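PDB 6S9V: sucrose 6(F)-phosphate phosphorylase from Thermoanaerobacterium thermosaccharolyticum DSM 571, which belongs to the alpha-amylase family of carbohydrate-active enzymes, with a TIM barrel of eight parallel strands as its catalytic domain. Local coordinates for residues 208-213 / 233-238; 249-254 / 261-266. One frame throughout, in Å; residues are numbered along the deposited sequence.

Contact 1 (208-213 / 233-238); sequences VRLDAV and EFLDWA
V213 CG2 carries the tight part of this contact, meeting L235 CD2 at 3.7 Å and F234 CE2 at 4.1 Å. It comes to the phenyl ring at the edge, near the ring plane, and meets the side chain of L235 at about a right angle. With CG1 lodged between the backbone N and the carbonyl carbon (chi1 67°), CG2 of V213 is the branch anti to the backbone N, and it reaches the helix. Packing slackens toward 208-210, where L210 CD1 lies 4.4 Å from L235 CD2 and 4.8 Å from A238 CB. Strand 207-210, helix 230-244 and strand 248-251 form one beta-alpha-beta unit of the TIM barrel; the contact pins the helix to the strand's outer face and to the type II turn from L210 to V213. E233 and D236, on the far side of the helix, are exposed, and W237 is partly so, engaged by R190 in a cation-pi contact. Polar chemistry gathers on the other face of the strand: R209 NH1 donates to D211 OD1 at 3.2 Å in a salt bridge, approaching from the anti side of the carboxylate. A sulfate ion, probably from the crystallisation liquor, forms a salt bridge with R209 NE.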
# COMPACT_ATOMS: atom_id res chain seq x y z
N VAL A 208 -10.48 1.64 4.82
CA VAL A 208 -10.38 2.29 3.52
C VAL A 208 -9.00 2.91 3.39
O VAL A 208 -8.60 3.74 4.23
CB VAL A 208 -11.48 3.34 3.29
CG1 VAL A 208 -11.18 4.18 2.06
CG2 VAL A 208 -12.82 2.64 3.12
N ARG A 209 -8.28 2.53 2.34
CA ARG A 209 -6.98 3.09 2.03
C ARG A 209 -7.18 4.36 1.20
O ARG A 209 -7.86 4.33 0.17
CB ARG A 209 -6.16 2.06 1.25
CG ARG A 209 -4.80 2.53 0.71
CD ARG A 209 -4.19 1.37 -0.10
NE ARG A 209 -2.83 1.62 -0.58
CZ ARG A 209 -2.52 2.33 -1.66
NH1 ARG A 209 -3.48 2.91 -2.38
NH2 ARG A 209 -1.25 2.47 -2.02
N LEU A 210 -6.59 5.46 1.65
CA LEU A 210 -6.66 6.73 0.93
C LEU A 210 -5.48 6.79 -0.04
O LEU A 210 -4.37 7.16 0.34
CB LEU A 210 -6.65 7.90 1.89
CG LEU A 210 -7.82 7.99 2.87
CD1 LEU A 210 -7.84 9.33 3.54
CD2 LEU A 210 -9.16 7.73 2.19
N ASP A 211 -5.74 6.46 -1.30
CA ASP A 211 -4.70 6.44 -2.31
C ASP A 211 -4.22 7.85 -2.62
O ASP A 211 -5.02 8.76 -2.82
CB ASP A 211 -5.24 5.77 -3.58
CG ASP A 211 -4.25 5.83 -4.73
OD1 ASP A 211 -3.19 5.19 -4.63
OD2 ASP A 211 -4.55 6.51 -5.73
N ALA A 212 -2.90 8.02 -2.67
CA ALA A 212 -2.29 9.27 -3.13
C ALA A 212 -2.82 10.47 -2.36
O ALA A 212 -2.92 11.57 -2.89
CB ALA A 212 -2.50 9.46 -4.64
N VAL A 213 -3.15 10.27 -1.08
CA VAL A 213 -3.77 11.35 -0.31
C VAL A 213 -2.84 12.55 -0.21
O VAL A 213 -3.30 13.70 -0.14
CB VAL A 213 -4.20 10.83 1.08
CG1 VAL A 213 -2.99 10.49 1.93
CG2 VAL A 213 -5.09 11.87 1.77
N GLU A 233 -6.83 19.59 7.34
CA GLU A 233 -8.25 19.91 7.34
C GLU A 233 -9.04 18.87 6.55
O GLU A 233 -10.15 18.48 6.96
CB GLU A 233 -8.46 21.31 6.76
CG GLU A 233 -7.69 22.40 7.49
CD GLU A 233 -7.84 23.76 6.84
OE1 GLU A 233 -8.99 24.14 6.54
OE2 GLU A 233 -6.82 24.44 6.63
N PHE A 234 -8.50 18.42 5.42
CA PHE A 234 -9.14 17.34 4.67
C PHE A 234 -9.07 16.02 5.42
O PHE A 234 -10.06 15.29 5.50
CB PHE A 234 -8.48 17.19 3.30
CG PHE A 234 -9.00 16.02 2.51
CD1 PHE A 234 -10.22 16.11 1.86
CD2 PHE A 234 -8.28 14.84 2.44
CE1 PHE A 234 -10.71 15.03 1.14
CE2 PHE A 234 -8.77 13.77 1.72
CZ PHE A 234 -9.99 13.87 1.07
N LEU A 235 -7.90 15.68 5.96
CA LEU A 235 -7.76 14.42 6.69
C LEU A 235 -8.71 14.38 7.88
O LEU A 235 -9.39 13.36 8.10
CB LEU A 235 -6.32 14.24 7.15
CG LEU A 235 -5.29 13.97 6.06
CD1 LEU A 235 -3.88 13.99 6.64
CD2 LEU A 235 -5.57 12.64 5.37
N ASP A 236 -8.80 15.47 8.64
CA ASP A 236 -9.70 15.48 9.79
C ASP A 236 -11.14 15.32 9.34
O ASP A 236 -11.90 14.55 9.95
CB ASP A 236 -9.54 16.79 10.58
CG ASP A 236 -8.19 16.90 11.27
OD1 ASP A 236 -7.49 15.88 11.41
OD2 ASP A 236 -7.83 18.03 11.67
N TRP A 237 -11.54 16.03 8.28
CA TRP A 237 -12.88 15.88 7.75
C TRP A 237 -13.15 14.45 7.34
O TRP A 237 -14.17 13.86 7.70
CB TRP A 237 -13.09 16.82 6.56
CG TRP A 237 -14.39 16.54 5.85
CD1 TRP A 237 -15.62 17.01 6.18
CD2 TRP A 237 -14.57 15.70 4.70
NE1 TRP A 237 -16.56 16.52 5.31
CE2 TRP A 237 -15.94 15.71 4.40
CE3 TRP A 237 -13.71 14.95 3.90
CZ2 TRP A 237 -16.47 14.99 3.33
CZ3 TRP A 237 -14.23 14.24 2.85
CH2 TRP A 237 -15.60 14.26 2.57
N ALA A 238 -12.23 13.86 6.57
CA ALA A 238 -12.45 12.53 6.03
C ALA A 238 -12.50 11.49 7.14
O ALA A 238 -13.29 10.54 7.07
CB ALA A 238 -11.36 12.20 5.01

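Contact 2 (249-254 / 261-266)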
# COMPACT_ATOMS: atom_id res chain seq x y z
N LEU A 249 -9.58 4.76 8.45
CA LEU A 249 -8.81 5.19 7.29
C LEU A 249 -7.35 4.76 7.44
O LEU A 249 -6.77 4.87 8.52
CB LEU A 249 -8.87 6.71 7.11
CG LEU A 249 -10.26 7.31 6.85
CD1 LEU A 249 -10.16 8.82 6.62
CD2 LEU A 249 -10.96 6.65 5.69
N LEU A 250 -6.78 4.27 6.34
CA LEU A 250 -5.36 3.93 6.24
C LEU A 250 -4.76 4.84 5.18
O LEU A 250 -5.13 4.77 4.01
CB LEU A 250 -5.18 2.45 5.88
CG LEU A 250 -3.79 1.92 5.57
CD1 LEU A 250 -2.78 2.26 6.65
CD2 LEU A 250 -3.89 0.41 5.37
N LEU A 251 -3.88 5.75 5.60
CA LEU A 251 -3.31 6.73 4.69
C LEU A 251 -2.06 6.18 4.03
O LEU A 251 -1.18 5.63 4.69
CB LEU A 251 -2.97 8.03 5.43
CG LEU A 251 -4.14 8.84 5.98
CD1 LEU A 251 -5.06 8.05 6.88
CD2 LEU A 251 -3.57 10.07 6.71
N GLU A 252 -1.98 6.34 2.71
CA GLU A 252 -0.80 5.98 1.94
C GLU A 252 -0.02 7.24 1.60
O GLU A 252 -0.45 8.03 0.76
CB GLU A 252 -1.17 5.24 0.65
CG GLU A 252 0.04 4.96 -0.25
CD GLU A 252 0.05 5.79 -1.52
OE1 GLU A 252 -1.02 5.97 -2.14
OE2 GLU A 252 1.13 6.30 -1.90
N VAL A 253 1.13 7.42 2.25
CA VAL A 253 1.96 8.60 2.07
C VAL A 253 3.40 8.12 1.94
O VAL A 253 3.96 7.57 2.90
CB VAL A 253 1.82 9.60 3.22
CG1 VAL A 253 2.76 10.81 3.05
CG2 VAL A 253 0.38 10.07 3.35
N HIS A 254 4.00 8.32 0.77
CA HIS A 254 5.43 8.13 0.58
C HIS A 254 6.09 9.48 0.82
O HIS A 254 5.98 10.39 -0.01
CB HIS A 254 5.72 7.60 -0.82
CG HIS A 254 5.27 6.19 -1.02
ND1 HIS A 254 5.85 5.12 -0.38
CD2 HIS A 254 4.26 5.68 -1.77
CE1 HIS A 254 5.24 4.00 -0.75
NE2 HIS A 254 4.28 4.31 -1.60
N TYR A 261 5.50 10.03 10.76
CA TYR A 261 5.44 9.97 12.21
C TYR A 261 4.44 10.98 12.77
O TYR A 261 3.74 10.69 13.75
CB TYR A 261 6.82 10.19 12.81
CG TYR A 261 7.74 8.98 12.75
CD1 TYR A 261 7.62 8.01 11.75
CD2 TYR A 261 8.74 8.82 13.70
CE1 TYR A 261 8.48 6.91 11.71
CE2 TYR A 261 9.60 7.74 13.66
CZ TYR A 261 9.47 6.79 12.68
OH TYR A 261 10.35 5.72 12.69
N LYS A 262 4.37 12.17 12.18
CA LYS A 262 3.41 13.16 12.65
C LYS A 262 1.98 12.69 12.40
O LYS A 262 1.09 12.91 13.24
CB LYS A 262 3.68 14.50 11.98
CG LYS A 262 2.77 15.64 12.41
CD LYS A 262 3.32 16.96 11.88
CE LYS A 262 2.30 18.07 11.90
NZ LYS A 262 2.82 19.26 11.16
N LEU A 263 1.73 12.03 11.27
CA LEU A 263 0.41 11.45 11.01
C LEU A 263 0.03 10.46 12.10
O LEU A 263 -1.07 10.53 12.67
CB LEU A 263 0.41 10.78 9.64
CG LEU A 263 0.34 11.74 8.46
CD1 LEU A 263 0.60 10.98 7.16
CD2 LEU A 263 -0.99 12.44 8.42
N ALA A 264 0.93 9.52 12.41
CA ALA A 264 0.69 8.57 13.49
C ALA A 264 0.53 9.28 14.83
O ALA A 264 -0.35 8.93 15.63
CB ALA A 264 1.83 7.55 13.56
N GLU A 265 1.37 10.28 15.10
CA GLU A 265 1.27 11.02 16.35
C GLU A 265 -0.08 11.71 16.48
O GLU A 265 -0.60 11.89 17.59
CB GLU A 265 2.42 12.03 16.44
CG GLU A 265 2.61 12.69 17.81
CD GLU A 265 1.71 13.90 18.02
OE1 GLU A 265 1.40 14.60 17.03
OE2 GLU A 265 1.32 14.16 19.18
N ARG A 266 -0.67 12.11 15.36
CA ARG A 266 -1.97 12.76 15.35
C ARG A 266 -3.13 11.78 15.24
O ARG A 266 -4.28 12.21 15.15
CB ARG A 266 -2.03 13.78 14.20
CG ARG A 266 -1.14 14.98 14.48
CD ARG A 266 -1.26 16.06 13.43
NE ARG A 266 -0.56 17.27 13.85
CZ ARG A 266 -0.70 18.46 13.27
NH1 ARG A 266 -1.52 18.60 12.25
NH2 ARG A 266 -0.03 19.50 13.74
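L263 sets one methyl against each of two strand-side residues: CD2 lies 3.9 Å from L251 CD2, and CD1 lies 3.9 Å from V253 CG2. Strand 248-251, helix 257-265 and strand 269-271 make up a beta-alpha-beta unit of the TIM barrel, and this leucine is where the helix of 261-266 rests on 249-254. Its CG stands anti to the carbonyl carbon (chi1 -76°), directing the forked end at the strand, where it crosses both partners obliquely. L251 and V253 point their CB atoms toward the helix, whereas E252 between them points away, the alternation of an extended chain. At chi1 177° CG1 of V253 is anti to the backbone N, and CG2, beside that nitrogen, is the methyl that faces L263. No hydrogen bond crosses between the segments; all three touching residues are buried and meet through methyl groups alone.

Around this trio, I270 of the following strand and Y232 of helix 230-244 touch L263, V213 touches V253, and L251 shares backbone hydrogen bonding with L269. Beyond V253 the chain continues to H254, stacked on the ring of F273, with ND1 hydrogen-bonded to D317 OD2. The helix runs out just past L263: R266 N binds K262 O at 2.9 Å, and R266 is the first residue to leave helical backbone angles. There R266 has a cation-pi partner in Y232, and K262 CE lies 3.2 Å above the plane of the R266 guanidinium, displaced toward the rim.

How the contacts relate
All touching residues of both contacts are buried, so neither is a surface contact; each packs a barrel strand against the helix that follows it, in consecutive beta-alpha-beta units that share strand 248-251. Neighbouring strands tie them together: V208 O lies 2.8 Å from L250 N, a probable hydrogen bond. Outside the sheet their apolar layers merge, with L235 CD2 of contact 1 packed 3.5 Å from L251 CD2 of contact 2. Contact 1 spreads over an aromatic edge and several methyl groups, while contact 2 centres on one leucine. Between the loops that follow the two strands there is also a polar tie: E252 OE1 lies 2.8 Å from A212 N, probably hydrogen-bonded.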